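Local coordinates for protein activated BY transcription factor SSRB (Salmonella enterica, PDB 2WNW) that is a glycosyl hydrolase family 30 protein that combines a TIM barrel with a beta-sandwich domain, at residues 54-59 with 124-129; 280-283 with 289-292. All coordinates share one frame; numbering follows the deposited sequence.

Contact 1: residues 54-59 with 124-129; sequences EGAGVV and IPLISG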
loop_
_atom_site.group_PDB
_atom_site.type_symbol
_atom_site.label_atom_id
_atom_site.label_comp_id
_atom_site.label_asym_id
_atom_site.label_seq_id
_atom_site.Cartn_x
_atom_site.Cartn_y
_atom_site.Cartn_z
ATOM N N GLU A 54 20.195 -6.409 28.931
ATOM C CA GLU A 54 21.031 -6.215 30.106
ATOM C C GLU A 54 21.310 -4.720 30.247
ATOM O O GLU A 54 21.342 -4.189 31.356
ATOM C CB GLU A 54 22.351 -6.982 29.982
ATOM C CG GLU A 54 23.402 -6.514 30.990
ATOM C CD GLU A 54 24.521 -7.512 31.199
ATOM O OE1 GLU A 54 24.362 -8.411 32.053
ATOM O OE2 GLU A 54 25.554 -7.401 30.508
ATOM N N GLY A 55 21.495 -4.046 29.116
ATOM C CA GLY A 55 21.752 -2.616 29.145
ATOM C C GLY A 55 20.610 -1.865 29.804
ATOM O O GLY A 55 20.823 -1.052 30.706
ATOM N N ALA A 56 19.388 -2.125 29.348
ATOM C CA ALA A 56 18.217 -1.469 29.915
ATOM C C ALA A 56 18.083 -1.826 31.396
ATOM O O ALA A 56 17.724 -0.982 32.214
ATOM C CB ALA A 56 16.955 -1.889 29.156
ATOM N N GLY A 57 18.382 -3.082 31.728
ATOM C CA GLY A 57 18.288 -3.539 33.104
ATOM C C GLY A 57 19.266 -2.839 34.029
ATOM O O GLY A 57 18.907 -2.436 35.135
ATOM N N VAL A 58 20.509 -2.703 33.582
ATOM C CA VAL A 58 21.539 -2.039 34.376
ATOM C C VAL A 58 21.171 -0.571 34.591
ATOM O O VAL A 58 21.376 -0.021 35.674
ATOM C CB VAL A 58 22.920 -2.152 33.682
ATOM C CG1 VAL A 58 23.912 -1.180 34.306
ATOM C CG2 VAL A 58 23.439 -3.584 33.815
ATOM N N VAL A 59 20.617 0.059 33.561
ATOM C CA VAL A 59 20.207 1.455 33.670
ATOM C C VAL A 59 19.038 1.549 34.644
ATOM O O VAL A 59 18.987 2.451 35.485
ATOM C CB VAL A 59 19.787 2.016 32.294
ATOM C CG1 VAL A 59 19.217 3.425 32.443
ATOM C CG2 VAL A 59 20.991 2.028 31.365
ATOM N N ILE A 124 16.110 -9.854 35.331
ATOM C CA ILE A 124 14.925 -10.240 36.081
ATOM C C ILE A 124 14.274 -9.152 36.938
ATOM O O ILE A 124 13.046 -9.091 37.024
ATOM C CB ILE A 124 15.219 -11.512 36.914
ATOM C CG1 ILE A 124 15.557 -12.658 35.948
ATOM C CG2 ILE A 124 14.016 -11.885 37.774
ATOM C CD1 ILE A 124 15.738 -14.010 36.603
ATOM N N PRO A 125 15.070 -8.281 37.582
ATOM C CA PRO A 125 14.440 -7.233 38.398
ATOM C C PRO A 125 13.539 -6.320 37.556
ATOM O O PRO A 125 12.403 -6.029 37.932
ATOM C CB PRO A 125 15.640 -6.491 38.982
ATOM C CG PRO A 125 16.644 -7.589 39.151
ATOM C CD PRO A 125 16.522 -8.330 37.829
ATOM N N LEU A 126 14.052 -5.874 36.413
ATOM C CA LEU A 126 13.290 -5.001 35.517
ATOM C C LEU A 126 12.037 -5.725 35.017
ATOM O O LEU A 126 10.920 -5.207 35.119
ATOM C CB LEU A 126 14.147 -4.607 34.310
ATOM C CG LEU A 126 13.898 -3.266 33.607
ATOM C CD1 LEU A 126 14.518 -3.334 32.219
ATOM C CD2 LEU A 126 12.415 -2.950 33.515
ATOM N N ILE A 127 12.228 -6.925 34.473
ATOM C CA ILE A 127 11.116 -7.715 33.948
ATOM C C ILE A 127 10.055 -7.981 35.012
ATOM O O ILE A 127 8.858 -7.844 34.753
ATOM C CB ILE A 127 11.606 -9.068 33.387
ATOM C CG1 ILE A 127 12.594 -8.830 32.244
ATOM C CG2 ILE A 127 10.424 -9.880 32.882
ATOM C CD1 ILE A 127 13.301 -10.084 31.777
ATOM N N SER A 128 10.492 -8.362 36.208
ATOM C CA SER A 128 9.559 -8.638 37.295
ATOM C C SER A 128 8.769 -7.387 37.658
ATOM O O SER A 128 7.572 -7.456 37.942
ATOM C CB SER A 128 10.310 -9.154 38.522
ATOM O OG SER A 128 10.936 -10.391 38.233
ATOM N N GLY A 129 9.443 -6.241 37.643
ATOM C CA GLY A 129 8.773 -4.995 37.962
ATOM C C GLY A 129 7.673 -4.690 36.962
ATOM O O GLY A 129 6.583 -4.250 37.336
#

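Contact 2: residues 280-283 with 289-292; sequences YLAQ and KLLF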
loop_
_atom_site.group_PDB
_atom_site.type_symbol
_atom_site.label_atom_id
_atom_site.label_comp_id
_atom_site.label_asym_id
_atom_site.label_seq_id
_atom_site.Cartn_x
_atom_site.Cartn_y
_atom_site.Cartn_z
ATOM N N TYR A 280 2.170 -9.285 0.832
ATOM C CA TYR A 280 2.155 -10.497 0.016
ATOM C C TYR A 280 2.067 -11.732 0.915
ATOM O O TYR A 280 1.286 -12.645 0.656
ATOM C CB TYR A 280 3.421 -10.588 -0.845
ATOM C CG TYR A 280 3.407 -11.740 -1.834
ATOM C CD1 TYR A 280 2.559 -11.726 -2.943
ATOM C CD2 TYR A 280 4.239 -12.845 -1.660
ATOM C CE1 TYR A 280 2.542 -12.781 -3.854
ATOM C CE2 TYR A 280 4.230 -13.907 -2.564
ATOM C CZ TYR A 280 3.381 -13.869 -3.658
ATOM O OH TYR A 280 3.370 -14.914 -4.555
ATOM N N LEU A 281 2.877 -11.763 1.969
ATOM C CA LEU A 281 2.859 -12.903 2.881
ATOM C C LEU A 281 1.556 -12.967 3.670
ATOM O O LEU A 281 1.093 -14.050 4.038
ATOM C CB LEU A 281 4.047 -12.845 3.850
ATOM C CG LEU A 281 5.447 -13.055 3.257
ATOM C CD1 LEU A 281 6.441 -13.226 4.401
ATOM C CD2 LEU A 281 5.473 -14.291 2.361
ATOM N N ALA A 282 0.966 -11.806 3.935
ATOM C CA ALA A 282 -0.289 -11.760 4.675
ATOM C C ALA A 282 -1.387 -12.412 3.837
ATOM O O ALA A 282 -2.317 -13.012 4.374
ATOM C CB ALA A 282 -0.660 -10.316 4.994
ATOM N N GLN A 283 -1.272 -12.299 2.520
ATOM C CA GLN A 283 -2.264 -12.880 1.623
ATOM C C GLN A 283 -1.969 -14.355 1.339
ATOM O O GLN A 283 -2.890 -15.158 1.198
ATOM C CB GLN A 283 -2.310 -12.078 0.316
ATOM C CG GLN A 283 -2.572 -10.589 0.539
ATOM C CD GLN A 283 -2.418 -9.752 -0.722
ATOM O OE1 GLN A 283 -1.462 -9.920 -1.484
ATOM N NE2 GLN A 283 -3.350 -8.827 -0.936
ATOM N N LYS A 289 1.734 -15.543 11.515
ATOM C CA LYS A 289 1.884 -14.198 12.055
ATOM C C LYS A 289 3.119 -13.499 11.509
ATOM O O LYS A 289 4.171 -14.116 11.351
ATOM C CB LYS A 289 1.942 -14.252 13.584
ATOM C CG LYS A 289 0.652 -14.762 14.213
ATOM C CD LYS A 289 0.677 -14.671 15.728
ATOM C CE LYS A 289 -0.654 -15.107 16.325
ATOM N NZ LYS A 289 -0.663 -14.964 17.815
ATOM N N LEU A 290 2.972 -12.211 11.211
ATOM C CA LEU A 290 4.064 -11.395 10.687
ATOM C C LEU A 290 4.317 -10.316 11.732
ATOM O O LEU A 290 3.720 -9.244 11.707
ATOM C CB LEU A 290 3.659 -10.778 9.349
ATOM C CG LEU A 290 3.235 -11.810 8.295
ATOM C CD1 LEU A 290 2.751 -11.095 7.038
ATOM C CD2 LEU A 290 4.404 -12.734 7.969
ATOM N N LEU A 291 5.221 -10.626 12.649
ATOM C CA LEU A 291 5.545 -9.755 13.769
ATOM C C LEU A 291 6.724 -8.803 13.593
ATOM O O LEU A 291 7.805 -9.216 13.173
ATOM C CB LEU A 291 5.798 -10.638 14.995
ATOM C CG LEU A 291 6.318 -10.028 16.295
ATOM C CD1 LEU A 291 5.238 -9.168 16.930
ATOM C CD2 LEU A 291 6.737 -11.150 17.239
ATOM N N PHE A 292 6.514 -7.529 13.918
ATOM C CA PHE A 292 7.609 -6.564 13.862
ATOM C C PHE A 292 8.286 -6.767 15.214
ATOM O O PHE A 292 7.711 -6.442 16.257
ATOM C CB PHE A 292 7.105 -5.124 13.760
ATOM C CG PHE A 292 8.202 -4.107 13.880
ATOM C CD1 PHE A 292 9.086 -3.894 12.827
ATOM C CD2 PHE A 292 8.403 -3.419 15.073
ATOM C CE1 PHE A 292 10.164 -3.009 12.965
ATOM C CE2 PHE A 292 9.477 -2.534 15.218
ATOM C CZ PHE A 292 10.358 -2.334 14.156
#

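Contact 1: residues 54-59 with 124-129
L126 presses one methyl, CD1, onto the backbone of A56 and G57. The methyl stands over the face of the peptide group that joins these two residues. L126 CD1 is 3.9 Å from G57 N and equally far from G57 CA. L126 CD1 also lies 4.0 Å from A56 C. A56 CB meets the same methyl from the side, with A56 CB to L126 CD1 at 4.2 Å. G57 has no side chain, and the methyl lies directly on its backbone. The closest CA atoms of the two segments, G57 CA and L126 CA, are 5.7 Å apart. The contact is small and buried, and no hydrogen bond crosses it.

The L126 side chain leaves its helix with CG roughly anti to the backbone N (chi1 -151°), and CD1 then extends across to the other helix. Further out, I124 O is gripped twice within its own helix. S128 OG donates to I124 O at 2.8 Å from above the carbonyl plane, and S128 N bonds the same oxygen from the opposite face. At the start of the other helix, E54 turns away from the contact. Its carboxylate makes a salt bridge with R118 and hydrogen bonds with H122 ND1 and L97 N.

Helix 54-61 follows barrel strand 48-51, and helix 124-133 leads into barrel strand 138-143. Their meeting is plain helix-helix packing in the TIM-barrel domain. F52, F60, and F71 and L72 of helix 65-76 also touch the L126 side chain, which is therefore surrounded by apolar neighbours. Helix 124-133 packs on helix 167-183 as well, where I124 touches E180 and I127 touches Y181.

Contact 2: residues 280-283 with 289-292
The peptide group between L281 and A282 carries a methyl of L290 on one face. L290 CD1 stands almost straight above A282 N, at 3.6 Å. This is the helix-to-strand half of a beta-alpha-beta unit of the TIM barrel: strand 264-268, helix 275-284, strand 289-294. At the sides of the flat peptide group the same methyl touches two CB atoms. L281 CB is 3.9 Å from L290 CD1, and A282 CB is 4.1 Å from it. The aromatic rings of the two segments lie further off: F292 meets the rings of F328 and W269, while Y280 leads away from the strand and meets H40 of the second subunit.

The helix lies outside the parallel barrel. L290 points outward from its strand to the helix, and L281 points back toward the strand. Both leucines hold CG anti to their carbonyl carbon, beside the backbone N (chi1 -57° in L290). Their side chains cross at about a right angle, and no hydrogen bond joins the segments. The contact rests on one forked leucine: CD1 of L290 serves the backbone and both CB atoms, while CD2 serves L281 alone. The nearest CA atoms, A282 CA and L290 CA, are 7.4 Å apart, a gap that the L290 side chain spans.

Neighbours widen this packing: L290 also touches L265 and F267 of the adjacent strand, and L281 touches L245 and A249 of helix 245-252. Where the two leucine branches meet, L281 CD1 and L290 CD2 are 4.1 Å apart, the same spacing as L281 CB to L290 CD2.

In the fold
From the N terminus the chain first lays down strands of the mixed sheet, then enters the barrel at strand 48-51. Contact 1 closes a loop of 64 residues that holds helix 65-76 and barrel strand 85-90. It ties the start of the barrel to the helix ahead of strand 138-143. The chain then adds barrel strands 138-143 to 264-268 in turn. Contact 2 closes a short turn of five residues, between a helix and the seventh barrel strand. The contacts are in series and neither nests nor crosses. They lie on opposite sides of the chain's centre. The centres of contact 1 and contact 2 are about 31 Å apart. The nearest atoms of contact 1 and contact 2 are about 16 Å apart.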